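Local coordinates for adenosine monophosphate-protein transferase (Sulfolobus tokodaii, PDB 2EKM) that is of unknown function but belongs to the adenosine-specific kinase family and may act on adenosine or its nucleotides, at residues 28-31 against 32-36; 66-69 against 70-74; 146-149 against 150-153. All coordinates share one frame; numbering follows the deposited sequence.

Contact 1. Residues 28-31 against 32-36; sequences TVED and LYETL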
loop_
_atom_site.group_PDB
_atom_site.type_symbol
_atom_site.label_atom_id
_atom_site.label_comp_id
_atom_site.label_asym_id
_atom_site.label_seq_id
_atom_site.Cartn_x
_atom_site.Cartn_y
_atom_site.Cartn_z
ATOM N N THR A 28 4.943 1.020 17.182
ATOM C CA THR A 28 5.556 1.165 15.866
ATOM C C THR A 28 7.042 1.522 15.983
ATOM O O THR A 28 7.896 0.916 15.330
ATOM C CB THR A 28 4.854 2.287 15.059
ATOM O OG1 THR A 28 3.552 1.846 14.658
ATOM C CG2 THR A 28 5.676 2.678 13.830
ATOM N N VAL A 29 7.342 2.512 16.820
ATOM C CA VAL A 29 8.713 2.982 17.006
ATOM C C VAL A 29 9.703 1.905 17.442
ATOM O O VAL A 29 10.728 1.703 16.789
ATOM C CB VAL A 29 8.763 4.142 18.028
ATOM C CG1 VAL A 29 10.176 4.702 18.115
ATOM C CG2 VAL A 29 7.789 5.228 17.620
ATOM N N GLU A 30 9.413 1.218 18.542
ATOM C CA GLU A 30 10.327 0.180 19.013
ATOM C C GLU A 30 10.434 -0.981 18.028
ATOM O O GLU A 30 11.502 -1.564 17.876
ATOM C CB GLU A 30 9.904 -0.349 20.393
ATOM C CG GLU A 30 9.896 0.707 21.491
ATOM C CD GLU A 30 9.988 0.108 22.889
ATOM O OE1 GLU A 30 10.511 -1.018 23.029
ATOM O OE2 GLU A 30 9.552 0.772 23.851
ATOM N N ASP A 31 9.330 -1.319 17.365
ATOM C CA ASP A 31 9.348 -2.411 16.401
ATOM C C ASP A 31 10.198 -2.062 15.178
ATOM O O ASP A 31 10.948 -2.877 14.658
ATOM C CB ASP A 31 7.908 -2.691 15.971
ATOM C CG ASP A 31 7.256 -3.630 16.977
ATOM O OD1 ASP A 31 7.781 -3.734 18.086
ATOM O OD2 ASP A 31 6.242 -4.239 16.646
ATOM N N LEU A 32 10.090 -0.824 14.712
ATOM C CA LEU A 32 10.897 -0.402 13.573
ATOM C C LEU A 32 12.367 -0.348 14.002
ATOM O O LEU A 32 13.250 -0.808 13.280
ATOM C CB LEU A 32 10.428 0.967 13.063
ATOM C CG LEU A 32 9.111 0.964 12.275
ATOM C CD1 LEU A 32 8.675 2.389 11.955
ATOM C CD2 LEU A 32 9.290 0.157 10.993
ATOM N N TYR A 33 12.626 0.200 15.185
ATOM C CA TYR A 33 13.995 0.295 15.679
ATOM C C TYR A 33 14.618 -1.094 15.754
ATOM O O TYR A 33 15.738 -1.311 15.293
ATOM C CB TYR A 33 14.037 0.931 17.078
ATOM C CG TYR A 33 15.410 0.831 17.710
ATOM C CD1 TYR A 33 16.407 1.766 17.421
ATOM C CD2 TYR A 33 15.747 -0.265 18.510
ATOM C CE1 TYR A 33 17.707 1.611 17.902
ATOM C CE2 TYR A 33 17.046 -0.434 18.994
ATOM C CZ TYR A 33 18.019 0.506 18.684
ATOM O OH TYR A 33 19.302 0.323 19.135
ATOM N N GLU A 34 13.881 -2.032 16.345
ATOM C CA GLU A 34 14.355 -3.397 16.506
ATOM C C GLU A 34 14.677 -4.129 15.210
ATOM O O GLU A 34 15.743 -4.730 15.084
ATOM C CB GLU A 34 13.335 -4.206 17.314
ATOM C CG GLU A 34 13.348 -3.891 18.799
ATOM C CD GLU A 34 12.272 -4.630 19.580
ATOM O OE1 GLU A 34 11.924 -5.769 19.205
ATOM O OE2 GLU A 34 11.785 -4.075 20.583
ATOM N N THR A 35 13.766 -4.079 14.241
ATOM C CA THR A 35 13.991 -4.784 12.990
ATOM C C THR A 35 15.140 -4.181 12.173
ATOM O O THR A 35 15.836 -4.897 11.450
ATOM C CB THR A 35 12.681 -4.848 12.153
ATOM O OG1 THR A 35 12.778 -5.916 11.198
ATOM C CG2 THR A 35 12.422 -3.523 11.439
ATOM N N LEU A 36 15.348 -2.871 12.288
ATOM C CA LEU A 36 16.444 -2.224 11.575
ATOM C C LEU A 36 17.768 -2.571 12.266
ATOM O O LEU A 36 18.754 -2.904 11.607
ATOM C CB LEU A 36 16.242 -0.704 11.544
ATOM C CG LEU A 36 15.051 -0.237 10.696
ATOM C CD1 LEU A 36 14.842 1.268 10.830
ATOM C CD2 LEU A 36 15.303 -0.622 9.243
#
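T28 and L32 sit one turn apart in the first half of helix 28-37, which lays one side on the five-stranded sheet and turns the other to a second subunit. Four i to i+4 backbone bonds build these turns, from L32 N to T28 O (2.9 Å) through to T35 N and D31 O (3.1 Å). On the sheet side T28 and L32 lie alongside each other, with T28 CG2 3.5 Å from L32 CD1. The leucine's CG stays beside its own backbone N (chi1 -75°), which slants the branch back over the preceding turn and brings CG to 3.3 Å from T28 O. Leucine suits this place because its branched side chain reaches I47, F84 and I86, while T28 turns OG1 aside to S23 and F25.

Facing the second subunit, E34 folds over the preceding carbonyl, its CG 3.1 Å from E30 O. The side chains of E30 and E34 slant across each other, their carboxylate planes stand 58° apart, and E30 OE1 comes within 4.1 Å of E34 OE2. These like charges are probably offset: R156 of the second subunit bridges E30, K161 of that subunit bridges both E34 and D31, and K27 of the same chain holds D31's other oxygen. Were E34 an alanine, K161 of the second subunit would probably keep only D31 of the two acids it now bridges, weakening the grip between subunits. Apolar residues on the sheet side and acids facing the second subunit make this an amphipathic helix of a subunit interface.

Contact 2. Residues 66-69 against 70-74; sequences ELIK and LAQQT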
loop_
_atom_site.group_PDB
_atom_site.type_symbol
_atom_site.label_atom_id
_atom_site.label_comp_id
_atom_site.label_asym_id
_atom_site.label_seq_id
_atom_site.Cartn_x
_atom_site.Cartn_y
_atom_site.Cartn_z
ATOM N N GLU A 66 21.839 12.625 13.312
ATOM C CA GLU A 66 21.475 13.386 12.124
ATOM C C GLU A 66 20.322 12.750 11.344
ATOM O O GLU A 66 19.473 13.458 10.804
ATOM C CB GLU A 66 22.699 13.564 11.217
ATOM C CG GLU A 66 23.819 14.379 11.864
ATOM C CD GLU A 66 25.005 14.604 10.936
ATOM O OE1 GLU A 66 25.568 13.605 10.434
ATOM O OE2 GLU A 66 25.378 15.778 10.711
ATOM N N LEU A 67 20.284 11.423 11.287
ATOM C CA LEU A 67 19.206 10.746 10.569
ATOM C C LEU A 67 17.899 10.898 11.339
ATOM O O LEU A 67 16.826 10.999 10.744
ATOM C CB LEU A 67 19.531 9.261 10.370
ATOM C CG LEU A 67 20.741 8.973 9.479
ATOM C CD1 LEU A 67 20.876 7.467 9.270
ATOM C CD2 LEU A 67 20.581 9.691 8.144
ATOM N N ILE A 68 17.994 10.914 12.664
ATOM C CA ILE A 68 16.811 11.083 13.501
ATOM C C ILE A 68 16.203 12.462 13.228
ATOM O O ILE A 68 14.995 12.590 13.050
ATOM C CB ILE A 68 17.171 10.946 15.006
ATOM C CG1 ILE A 68 17.519 9.488 15.321
ATOM C CG2 ILE A 68 16.010 11.404 15.877
ATOM C CD1 ILE A 68 18.038 9.252 16.745
ATOM N N LYS A 69 17.047 13.490 13.182
ATOM C CA LYS A 69 16.578 14.852 12.924
ATOM C C LYS A 69 15.886 14.963 11.569
ATOM O O LYS A 69 14.854 15.619 11.441
ATOM C CB LYS A 69 17.746 15.843 12.993
ATOM C CG LYS A 69 18.199 16.163 14.412
ATOM C CD LYS A 69 19.292 17.223 14.415
ATOM C CE LYS A 69 19.528 17.781 15.813
ATOM N NZ LYS A 69 19.997 16.754 16.784
ATOM N N LEU A 70 16.459 14.325 10.558
ATOM C CA LEU A 70 15.864 14.349 9.231
ATOM C C LEU A 70 14.470 13.729 9.296
ATOM O O LEU A 70 13.511 14.284 8.767
ATOM C CB LEU A 70 16.737 13.565 8.250
ATOM C CG LEU A 70 18.048 14.252 7.867
ATOM C CD1 LEU A 70 18.929 13.294 7.076
ATOM C CD2 LEU A 70 17.730 15.498 7.050
ATOM N N ALA A 71 14.364 12.577 9.950
ATOM C CA ALA A 71 13.081 11.889 10.085
ATOM C C ALA A 71 12.060 12.777 10.789
ATOM O O ALA A 71 10.908 12.859 10.371
ATOM C CB ALA A 71 13.262 10.585 10.861
ATOM N N GLN A 72 12.487 13.432 11.866
ATOM C CA GLN A 72 11.609 14.319 12.626
ATOM C C GLN A 72 11.088 15.457 11.747
ATOM O O GLN A 72 9.888 15.732 11.706
ATOM C CB GLN A 72 12.367 14.910 13.824
ATOM C CG GLN A 72 12.686 13.910 14.944
ATOM C CD GLN A 72 13.615 14.488 16.006
ATOM O OE1 GLN A 72 13.752 13.935 17.098
ATOM N NE2 GLN A 72 14.266 15.598 15.680
ATOM N N GLN A 73 12.004 16.116 11.047
ATOM C CA GLN A 73 11.655 17.231 10.176
ATOM C C GLN A 73 10.667 16.823 9.088
ATOM O O GLN A 73 9.630 17.459 8.910
ATOM C CB GLN A 73 12.929 17.810 9.554
ATOM C CG GLN A 73 13.874 18.396 10.591
ATOM C CD GLN A 73 15.306 18.507 10.106
ATOM O OE1 GLN A 73 16.195 18.882 10.866
ATOM N NE2 GLN A 73 15.539 18.175 8.841
ATOM N N THR A 74 10.989 15.757 8.365
ATOM C CA THR A 74 10.117 15.277 7.306
ATOM C C THR A 74 8.742 14.884 7.850
ATOM O O THR A 74 7.722 15.176 7.230
ATOM C CB THR A 74 10.774 14.089 6.565
ATOM O OG1 THR A 74 11.953 14.558 5.894
ATOM C CG2 THR A 74 9.821 13.485 5.536
#
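L70 N to E66 O (3.1 Å), A71 N to L67 O, Q72 N to I68 O and Q73 N to K69 O (2.9 Å) form four consecutive i to i+4 backbone bonds, the regular ladder of an alpha helix. The next donor, T74 N, continues it to L70 O, and the threonine's OG1 pairs with the hydroxyl of Y87.

Apolar contacts fall on the inner side. L67 CD2 meets L70 CD1 at 4.1 Å, methyl against methyl, the two branches being set at an angle to each other. Both leucines, together with A71, rest on Y87, and L70 also reaches E11 and P13. A71 is small enough to let the helix sit near strand 44-50, where its methyl meets A48. This is the amphipathic helix 65-78 of an alpha+beta fold, linking strand 57-62 to strand 83-89 and packing on the antiparallel sheet that contains both.

Contacts between aliphatic and amide groups line the flank. Q72 is extended beyond CG, and with chi1 at -70° the chain leans back along the previous turn, placing OE1 3.6 Å from I68 CG2. Its NE2 lies over the backbone instead, 3.7 Å from K69 CA. Both residues also touch W60, to which I68 offers its branched aliphatic chain and Q72 a flat amide on an extended one, and Q72 reaches I142 of the second subunit. Q73 folds in the same manner over the K69 carbonyl, its CG 3.1 Å from K69 O.

Contact 3. Residues 146-149 against 150-153; sequences ADIK and ERKE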
loop_
_atom_site.group_PDB
_atom_site.type_symbol
_atom_site.label_atom_id
_atom_site.label_comp_id
_atom_site.label_asym_id
_atom_site.label_seq_id
_atom_site.Cartn_x
_atom_site.Cartn_y
_atom_site.Cartn_z
ATOM N N ALA A 146 19.912 -2.714 -26.469
ATOM C CA ALA A 146 21.217 -2.214 -26.057
ATOM C C ALA A 146 21.148 -1.758 -24.603
ATOM O O ALA A 146 22.033 -2.074 -23.809
ATOM C CB ALA A 146 21.646 -1.056 -26.953
ATOM N N ASP A 147 20.097 -1.014 -24.260
ATOM C CA ASP A 147 19.909 -0.531 -22.891
ATOM C C ASP A 147 19.804 -1.715 -21.931
ATOM O O ASP A 147 20.404 -1.718 -20.858
ATOM C CB ASP A 147 18.631 0.313 -22.777
ATOM C CG ASP A 147 18.719 1.627 -23.533
ATOM O OD1 ASP A 147 19.788 2.270 -23.481
ATOM O OD2 ASP A 147 17.711 2.025 -24.162
ATOM N N ILE A 148 19.028 -2.715 -22.331
ATOM C CA ILE A 148 18.825 -3.914 -21.529
ATOM C C ILE A 148 20.154 -4.586 -21.195
ATOM O O ILE A 148 20.393 -4.983 -20.053
ATOM C CB ILE A 148 17.919 -4.917 -22.279
ATOM C CG1 ILE A 148 16.514 -4.321 -22.427
ATOM C CG2 ILE A 148 17.885 -6.252 -21.542
ATOM C CD1 ILE A 148 15.544 -5.202 -23.193
ATOM N N LYS A 149 21.018 -4.707 -22.195
ATOM C CA LYS A 149 22.321 -5.330 -22.006
ATOM C C LYS A 149 23.141 -4.562 -20.976
ATOM O O LYS A 149 23.864 -5.153 -20.171
ATOM C CB LYS A 149 23.065 -5.386 -23.345
ATOM C CG LYS A 149 24.469 -5.954 -23.275
ATOM C CD LYS A 149 25.044 -6.129 -24.675
ATOM C CE LYS A 149 26.498 -6.577 -24.633
ATOM N NZ LYS A 149 27.366 -5.546 -24.004
ATOM N N GLU A 150 23.014 -3.240 -20.987
ATOM C CA GLU A 150 23.763 -2.413 -20.055
ATOM C C GLU A 150 23.267 -2.491 -18.607
ATOM O O GLU A 150 24.076 -2.546 -17.683
ATOM C CB GLU A 150 23.766 -0.960 -20.527
ATOM C CG GLU A 150 24.717 -0.075 -19.739
ATOM C CD GLU A 150 24.846 1.314 -20.328
ATOM O OE1 GLU A 150 25.091 1.419 -21.549
ATOM O OE2 GLU A 150 24.711 2.299 -19.567
ATOM N N ARG A 151 21.953 -2.495 -18.396
ATOM C CA ARG A 151 21.449 -2.570 -17.029
ATOM C C ARG A 151 21.750 -3.938 -16.421
ATOM O O ARG A 151 21.913 -4.066 -15.205
ATOM C CB ARG A 151 19.948 -2.265 -16.964
ATOM C CG ARG A 151 19.017 -3.252 -17.649
ATOM C CD ARG A 151 17.574 -2.874 -17.315
ATOM N NE ARG A 151 16.571 -3.591 -18.098
ATOM C CZ ARG A 151 16.316 -4.890 -17.999
ATOM N NH1 ARG A 151 16.993 -5.643 -17.140
ATOM N NH2 ARG A 151 15.375 -5.436 -18.760
ATOM N N LYS A 152 21.831 -4.960 -17.269
ATOM C CA LYS A 152 22.158 -6.298 -16.793
ATOM C C LYS A 152 23.605 -6.280 -16.303
ATOM O O LYS A 152 23.907 -6.762 -15.210
ATOM C CB LYS A 152 21.994 -7.328 -17.915
ATOM C CG LYS A 152 20.543 -7.643 -18.250
ATOM C CD LYS A 152 20.426 -8.692 -19.345
ATOM C CE LYS A 152 18.968 -8.986 -19.663
ATOM N NZ LYS A 152 18.814 -9.863 -20.856
ATOM N N GLU A 153 24.495 -5.706 -17.107
ATOM C CA GLU A 153 25.905 -5.617 -16.733
ATOM C C GLU A 153 26.053 -4.800 -15.455
ATOM O O GLU A 153 26.891 -5.093 -14.602
ATOM C CB GLU A 153 26.715 -4.963 -17.855
ATOM C CG GLU A 153 26.602 -5.683 -19.187
ATOM C CD GLU A 153 27.536 -5.119 -20.241
ATOM O OE1 GLU A 153 27.549 -3.882 -20.430
ATOM O OE2 GLU A 153 28.253 -5.916 -20.884
#
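K149 and E153, four residues apart on helix 145-157, join in a salt bridge, NZ to OE2 at 3.3 Å. The ammonium comes from above the carboxylate, 57° out of its plane. Lysine is long enough to span the turn: it runs straight from a CG set opposite its backbone N (chi1 177°) and bends only at its last torsion, while E153 crosses the K149 carbonyl with CG 3.0 Å from K149 O.

Backbone donors are satisfied along the helix: E150 N by A146 O, R151 N by D147 O (3.0 Å), K152 N by I148 O and E153 N by K149 O (3.2 Å). At the start of the helix, D147 OD2 accepts from T144 N, one half of the pattern of a capping box.

R151 lies alongside I148, whose CG2 sits 3.8 Å above one face of the guanidinium, toward its rim. NE is paired with E143 in a salt bridge, and NH2 makes a weak bond to the W60 carbonyl of the third subunit. Beta-branched I148 offers the same CG2 to K152, whose CE is tightly set 3.5 Å away. I148 itself packs on W60 of the third subunit. The chemistry implies a division of labour: a lysine-glutamate pair for the exposed flank, and on the subunit-facing flank an isoleucine with an arginine whose charge is probably balanced largely by E143.

Contacts 1 and 2 lie on opposite faces of the five-stranded sheet: helix 28-37 meets F84 and I86 of strand 83-89, helix 65-78 meets V85 and Y87. Their centres are 16 Å apart and their nearest atoms about 8 Å. Contact 3 stands apart on the C-terminal helix, its centre 37 Å from that of contact 1 and 36 Å from that of contact 2. The trimer joins contacts 1 and 3: R151 and R156 of the second subunit reach 28-36 here, as 146-153 reaches E30 and W60 of the third subunit. Within its own chain W60 also touches I68 and Q72 of contact 2. With no ligand to locate, any link to an active site remains open.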